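Local coordinates for protein 2-Cys Peroxiredoxin (Plasmodium vivax SaI-1, PDB 2I81) that probably reduces hydrogen peroxide and other peroxides through reactive cysteines, as a typical 2-Cys peroxiredoxin of the AhpC/TSA family, at residues 50-62 with 140-152. Sequence-based numbering, arbitrary orientation.
Sequences IGKKYVLLYFYPL and VSLRAFVLIDMNG
M150 CG lies over one face of the Y54 ring, 3.9 Å from the ring centroid and 16° off its normal, a CH-pi contact at one end of the antiparallel pairing of 54-59 with 143-148 in the central sheet of the thioredoxin-like peroxiredoxin fold. M150 SD lies obliquely to the same ring, a Met-aromatic contact, and the bend at chi3 (-73°) turns CE back to 3.5 Å from Y54 OH, whose hydrogen bond goes to E182 of helix 168-184. The F59 ring has L57 CD2 over one face and V146 CG2 at its edge, while the F145 ring turns its edge to Y58 CB, 3.5 Å from F145 CE2. P61 CD sits 3.6 Å above the R143 guanidinium plane, and that group also forms a salt bridge with E71 and a hydrogen bond to L162 O. These groups line a ladder whose strand segments run 170° apart in direction. V55/I148 and L57/V146 are hydrogen-bonded pairs; L56/L147 and Y58/F145 are non-hydrogen-bonded pairs, whose side chains occupy the opposite face. L147 and F145 carry that face onto helix 168-184, and Y58 packs on helix 67-77. I148 N donates to V55 O at 2.8 Å. Just beyond the V55/I148 end, water 1 donates to both K53 O and D149 O, and G51 N donates to M150 O, a carbonyl of the type I turn D149-G152, at 2.7 Å.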
loop_
_atom_site.group_PDB
_atom_site.type_symbol
_atom_site.label_atom_id
_atom_site.label_comp_id
_atom_site.label_asym_id
_atom_site.label_seq_id
_atom_site.Cartn_x
_atom_site.Cartn_y
_atom_site.Cartn_z
ATOM N N ILE A 50 -34.352 -17.738 13.556
ATOM C CA ILE A 50 -33.870 -18.764 12.630
ATOM C C ILE A 50 -34.390 -20.146 13.040
ATOM O O ILE A 50 -34.222 -20.577 14.184
ATOM C CB ILE A 50 -32.318 -18.739 12.439
ATOM C CG1 ILE A 50 -31.931 -19.441 11.131
ATOM C CG2 ILE A 50 -31.580 -19.333 13.649
ATOM C CD1 ILE A 50 -30.510 -19.150 10.650
ATOM N N GLY A 51 -35.055 -20.812 12.102
ATOM C CA GLY A 51 -35.593 -22.149 12.328
ATOM C C GLY A 51 -36.952 -22.173 13.004
ATOM O O GLY A 51 -37.540 -23.242 13.181
ATOM N N LYS A 52 -37.454 -20.998 13.381
ATOM C CA LYS A 52 -38.733 -20.902 14.080
ATOM C C LYS A 52 -39.803 -20.190 13.258
ATOM O O LYS A 52 -40.934 -20.674 13.166
ATOM C CB LYS A 52 -38.558 -20.247 15.454
ATOM C CG LYS A 52 -37.662 -21.043 16.391
ATOM C CD LYS A 52 -37.643 -20.464 17.792
ATOM C CE LYS A 52 -36.618 -21.191 18.654
ATOM N NZ LYS A 52 -36.667 -20.737 20.074
ATOM N N LYS A 53 -39.448 -19.053 12.658
ATOM C CA LYS A 53 -40.394 -18.308 11.819
ATOM C C LYS A 53 -39.768 -17.332 10.820
ATOM O O LYS A 53 -38.602 -16.941 10.944
ATOM C CB LYS A 53 -41.463 -17.603 12.675
ATOM C CG LYS A 53 -40.934 -16.779 13.845
ATOM C CD LYS A 53 -41.944 -16.716 14.993
ATOM C CE LYS A 53 -43.015 -15.645 14.778
ATOM N NZ LYS A 53 -44.089 -16.055 13.828
ATOM N N TYR A 54 -40.575 -16.960 9.829
ATOM C CA TYR A 54 -40.203 -15.997 8.800
ATOM C C TYR A 54 -40.163 -14.595 9.392
ATOM O O TYR A 54 -40.901 -14.289 10.330
ATOM C CB TYR A 54 -41.212 -16.032 7.649
ATOM C CG TYR A 54 -41.387 -17.386 6.993
ATOM C CD1 TYR A 54 -40.768 -17.674 5.777
ATOM C CD2 TYR A 54 -42.181 -18.374 7.577
ATOM C CE1 TYR A 54 -40.926 -18.915 5.165
ATOM C CE2 TYR A 54 -42.344 -19.616 6.976
ATOM C CZ TYR A 54 -41.716 -19.880 5.771
ATOM O OH TYR A 54 -41.880 -21.109 5.177
ATOM N N VAL A 55 -39.298 -13.749 8.843
ATOM C CA VAL A 55 -39.167 -12.378 9.319
ATOM C C VAL A 55 -39.458 -11.396 8.192
ATOM O O VAL A 55 -38.842 -11.460 7.125
ATOM C CB VAL A 55 -37.755 -12.099 9.905
ATOM C CG1 VAL A 55 -37.651 -10.667 10.422
ATOM C CG2 VAL A 55 -37.422 -13.084 11.018
ATOM N N LEU A 56 -40.412 -10.501 8.431
ATOM C CA LEU A 56 -40.624 -9.368 7.546
ATOM C C LEU A 56 -40.075 -8.120 8.230
ATOM O O LEU A 56 -40.748 -7.497 9.058
ATOM C CB LEU A 56 -42.105 -9.207 7.184
ATOM C CG LEU A 56 -42.444 -8.420 5.909
ATOM C CD1 LEU A 56 -43.780 -8.872 5.342
ATOM C CD2 LEU A 56 -42.446 -6.912 6.142
ATOM N N LEU A 57 -38.835 -7.781 7.891
ATOM C CA LEU A 57 -38.206 -6.570 8.385
ATOM C C LEU A 57 -38.603 -5.434 7.455
ATOM O O LEU A 57 -38.297 -5.471 6.259
ATOM C CB LEU A 57 -36.683 -6.731 8.407
ATOM C CG LEU A 57 -35.851 -6.093 9.527
ATOM C CD1 LEU A 57 -34.362 -6.177 9.198
ATOM C CD2 LEU A 57 -36.256 -4.653 9.836
ATOM N N TYR A 58 -39.296 -4.432 7.992
ATOM C CA TYR A 58 -39.634 -3.255 7.200
ATOM C C TYR A 58 -39.036 -1.976 7.773
ATOM O O TYR A 58 -39.140 -1.707 8.971
ATOM C CB TYR A 58 -41.149 -3.136 6.956
ATOM C CG TYR A 58 -41.983 -2.601 8.102
ATOM C CD1 TYR A 58 -42.559 -3.465 9.032
ATOM C CD2 TYR A 58 -42.229 -1.233 8.235
ATOM C CE1 TYR A 58 -43.339 -2.978 10.077
ATOM C CE2 TYR A 58 -43.002 -0.736 9.278
ATOM C CZ TYR A 58 -43.556 -1.614 10.194
ATOM O OH TYR A 58 -44.323 -1.131 11.228
ATOM N N PHE A 59 -38.387 -1.209 6.902
ATOM C CA PHE A 59 -37.762 0.048 7.287
ATOM C C PHE A 59 -38.660 1.217 6.901
ATOM O O PHE A 59 -39.360 1.168 5.888
ATOM C CB PHE A 59 -36.397 0.207 6.607
ATOM C CG PHE A 59 -35.390 -0.846 6.984
ATOM C CD1 PHE A 59 -35.292 -2.029 6.254
ATOM C CD2 PHE A 59 -34.517 -0.645 8.050
ATOM C CE1 PHE A 59 -34.355 -3.004 6.592
ATOM C CE2 PHE A 59 -33.574 -1.613 8.396
ATOM C CZ PHE A 59 -33.494 -2.795 7.665
ATOM N N TYR A 60 -38.638 2.262 7.721
ATOM C CA TYR A 60 -39.281 3.529 7.391
ATOM C C TYR A 60 -38.375 4.651 7.889
ATOM O O TYR A 60 -37.698 4.483 8.905
ATOM C CB TYR A 60 -40.687 3.615 7.998
ATOM C CG TYR A 60 -40.738 3.530 9.507
ATOM C CD1 TYR A 60 -40.738 2.296 10.157
ATOM C CD2 TYR A 60 -40.802 4.684 10.285
ATOM C CE1 TYR A 60 -40.788 2.214 11.543
ATOM C CE2 TYR A 60 -40.856 4.614 11.668
ATOM C CZ TYR A 60 -40.847 3.377 12.293
ATOM O OH TYR A 60 -40.898 3.305 13.665
ATOM N N PRO A 61 -38.367 5.789 7.252
ATOM C CA PRO A 61 -37.457 6.838 7.653
ATOM C C PRO A 61 -37.563 7.364 9.078
ATOM O O PRO A 61 -36.591 7.414 9.749
ATOM C CB PRO A 61 -37.715 7.908 6.622
ATOM C CG PRO A 61 -38.896 7.573 6.017
ATOM C CD PRO A 61 -39.053 6.158 6.029
ATOM N N LEU A 62 -38.729 7.776 9.513
ATOM C CA LEU A 62 -38.846 8.627 10.660
ATOM C C LEU A 62 -40.140 8.514 11.399
ATOM O O LEU A 62 -41.169 8.488 10.828
ATOM C CB LEU A 62 -38.578 10.064 10.292
ATOM C CG LEU A 62 -37.144 10.513 10.113
ATOM C CD1 LEU A 62 -37.029 11.866 9.683
ATOM C CD2 LEU A 62 -36.240 10.256 11.216
ATOM N N VAL A 140 -31.422 8.579 7.285
ATOM C CA VAL A 140 -32.610 7.768 7.539
ATOM C C VAL A 140 -32.672 6.599 6.562
ATOM O O VAL A 140 -32.092 6.663 5.476
ATOM C CB VAL A 140 -33.915 8.611 7.439
ATOM C CG1 VAL A 140 -33.943 9.698 8.504
ATOM C CG2 VAL A 140 -34.077 9.225 6.044
ATOM N N SER A 141 -33.370 5.535 6.946
ATOM C CA SER A 141 -33.520 4.371 6.078
ATOM C C SER A 141 -34.650 4.573 5.070
ATOM O O SER A 141 -35.657 5.211 5.379
ATOM C CB SER A 141 -33.763 3.105 6.903
ATOM O OG SER A 141 -35.008 3.155 7.576
ATOM N N LEU A 142 -34.474 4.031 3.866
ATOM C CA LEU A 142 -35.514 4.068 2.834
ATOM C C LEU A 142 -36.649 3.110 3.192
ATOM O O LEU A 142 -36.486 2.248 4.060
ATOM C CB LEU A 142 -34.927 3.702 1.466
ATOM C CG LEU A 142 -33.997 4.705 0.774
ATOM C CD1 LEU A 142 -33.082 3.993 -0.209
ATOM C CD2 LEU A 142 -34.785 5.801 0.067
ATOM N N ARG A 143 -37.794 3.258 2.530
ATOM C CA ARG A 143 -38.931 2.364 2.764
ATOM C C ARG A 143 -38.665 0.999 2.155
ATOM O O ARG A 143 -38.836 0.805 0.948
ATOM C CB ARG A 143 -40.216 2.951 2.191
ATOM C CG ARG A 143 -40.670 4.167 2.927
ATOM C CD ARG A 143 -41.898 4.784 2.309
ATOM N NE ARG A 143 -41.933 6.205 2.629
ATOM C CZ ARG A 143 -42.191 6.701 3.837
ATOM N NH1 ARG A 143 -42.464 5.899 4.860
ATOM N NH2 ARG A 143 -42.185 8.013 4.023
ATOM N N ALA A 144 -38.245 0.054 2.989
ATOM C CA ALA A 144 -37.810 -1.242 2.486
ATOM C C ALA A 144 -38.526 -2.432 3.109
ATOM O O ALA A 144 -38.764 -2.465 4.315
ATOM C CB ALA A 144 -36.305 -1.390 2.641
ATOM N N PHE A 145 -38.866 -3.402 2.264
ATOM C CA PHE A 145 -39.319 -4.707 2.721
ATOM C C PHE A 145 -38.198 -5.715 2.553
ATOM O O PHE A 145 -37.599 -5.817 1.481
ATOM C CB PHE A 145 -40.541 -5.182 1.931
ATOM C CG PHE A 145 -41.848 -4.634 2.429
ATOM C CD1 PHE A 145 -42.912 -4.460 1.552
ATOM C CD2 PHE A 145 -42.019 -4.287 3.766
ATOM C CE1 PHE A 145 -44.131 -3.960 1.998
ATOM C CE2 PHE A 145 -43.234 -3.783 4.222
ATOM C CZ PHE A 145 -44.291 -3.620 3.337
ATOM N N VAL A 146 -37.907 -6.447 3.622
ATOM C CA VAL A 146 -36.972 -7.559 3.552
ATOM C C VAL A 146 -37.666 -8.790 4.114
ATOM O O VAL A 146 -38.015 -8.832 5.297
ATOM C CB VAL A 146 -35.660 -7.283 4.331
ATOM C CG1 VAL A 146 -34.716 -8.477 4.232
ATOM C CG2 VAL A 146 -34.971 -6.023 3.816
ATOM N N LEU A 147 -37.882 -9.781 3.255
ATOM C CA LEU A 147 -38.491 -11.032 3.681
ATOM C C LEU A 147 -37.424 -12.103 3.869
ATOM O O LEU A 147 -36.750 -12.502 2.916
ATOM C CB LEU A 147 -39.566 -11.486 2.691
ATOM C CG LEU A 147 -40.483 -12.640 3.116
ATOM C CD1 LEU A 147 -41.151 -12.387 4.466
ATOM C CD2 LEU A 147 -41.527 -12.870 2.052
ATOM N N ILE A 148 -37.277 -12.552 5.109
ATOM C CA ILE A 148 -36.269 -13.537 5.469
ATOM C C ILE A 148 -36.974 -14.844 5.816
ATOM O O ILE A 148 -37.894 -14.857 6.638
ATOM C CB ILE A 148 -35.409 -13.041 6.660
ATOM C CG1 ILE A 148 -34.800 -11.668 6.346
ATOM C CG2 ILE A 148 -34.313 -14.043 6.994
ATOM C CD1 ILE A 148 -34.429 -10.848 7.574
ATOM N N ASP A 149 -36.556 -15.938 5.180
ATOM C CA ASP A 149 -37.177 -17.235 5.441
ATOM C C ASP A 149 -36.660 -17.877 6.729
ATOM O O ASP A 149 -35.826 -17.297 7.431
ATOM C CB ASP A 149 -37.067 -18.181 4.229
ATOM C CG ASP A 149 -35.631 -18.577 3.895
ATOM O OD1 ASP A 149 -34.741 -18.501 4.771
ATOM O OD2 ASP A 149 -35.393 -18.983 2.738
ATOM N N MET A 150 -37.158 -19.073 7.029
ATOM C CA MET A 150 -36.820 -19.761 8.275
ATOM C C MET A 150 -35.369 -20.242 8.331
ATOM O O MET A 150 -34.862 -20.567 9.406
ATOM C CB MET A 150 -37.791 -20.916 8.540
ATOM C CG MET A 150 -39.186 -20.460 8.950
ATOM S SD MET A 150 -40.236 -21.791 9.565
ATOM C CE MET A 150 -40.611 -22.675 8.051
ATOM N N ASN A 151 -34.707 -20.281 7.179
ATOM C CA ASN A 151 -33.286 -20.607 7.128
ATOM C C ASN A 151 -32.396 -19.361 7.160
ATOM O O ASN A 151 -31.173 -19.457 7.033
ATOM C CB ASN A 151 -32.972 -21.482 5.908
ATOM C CG ASN A 151 -33.629 -22.853 5.982
ATOM O OD1 ASN A 151 -34.144 -23.358 4.985
ATOM N ND2 ASN A 151 -33.612 -23.462 7.165
ATOM N N GLY A 152 -33.018 -18.198 7.341
ATOM C CA GLY A 152 -32.296 -16.931 7.410
ATOM C C GLY A 152 -31.809 -16.433 6.061
ATOM O O GLY A 152 -30.786 -15.751 5.981
HETATM O O HOH W 1 -35.634 -16.639 10.245
HETATM O O HOH W 2 -35.054 5.074 9.383
#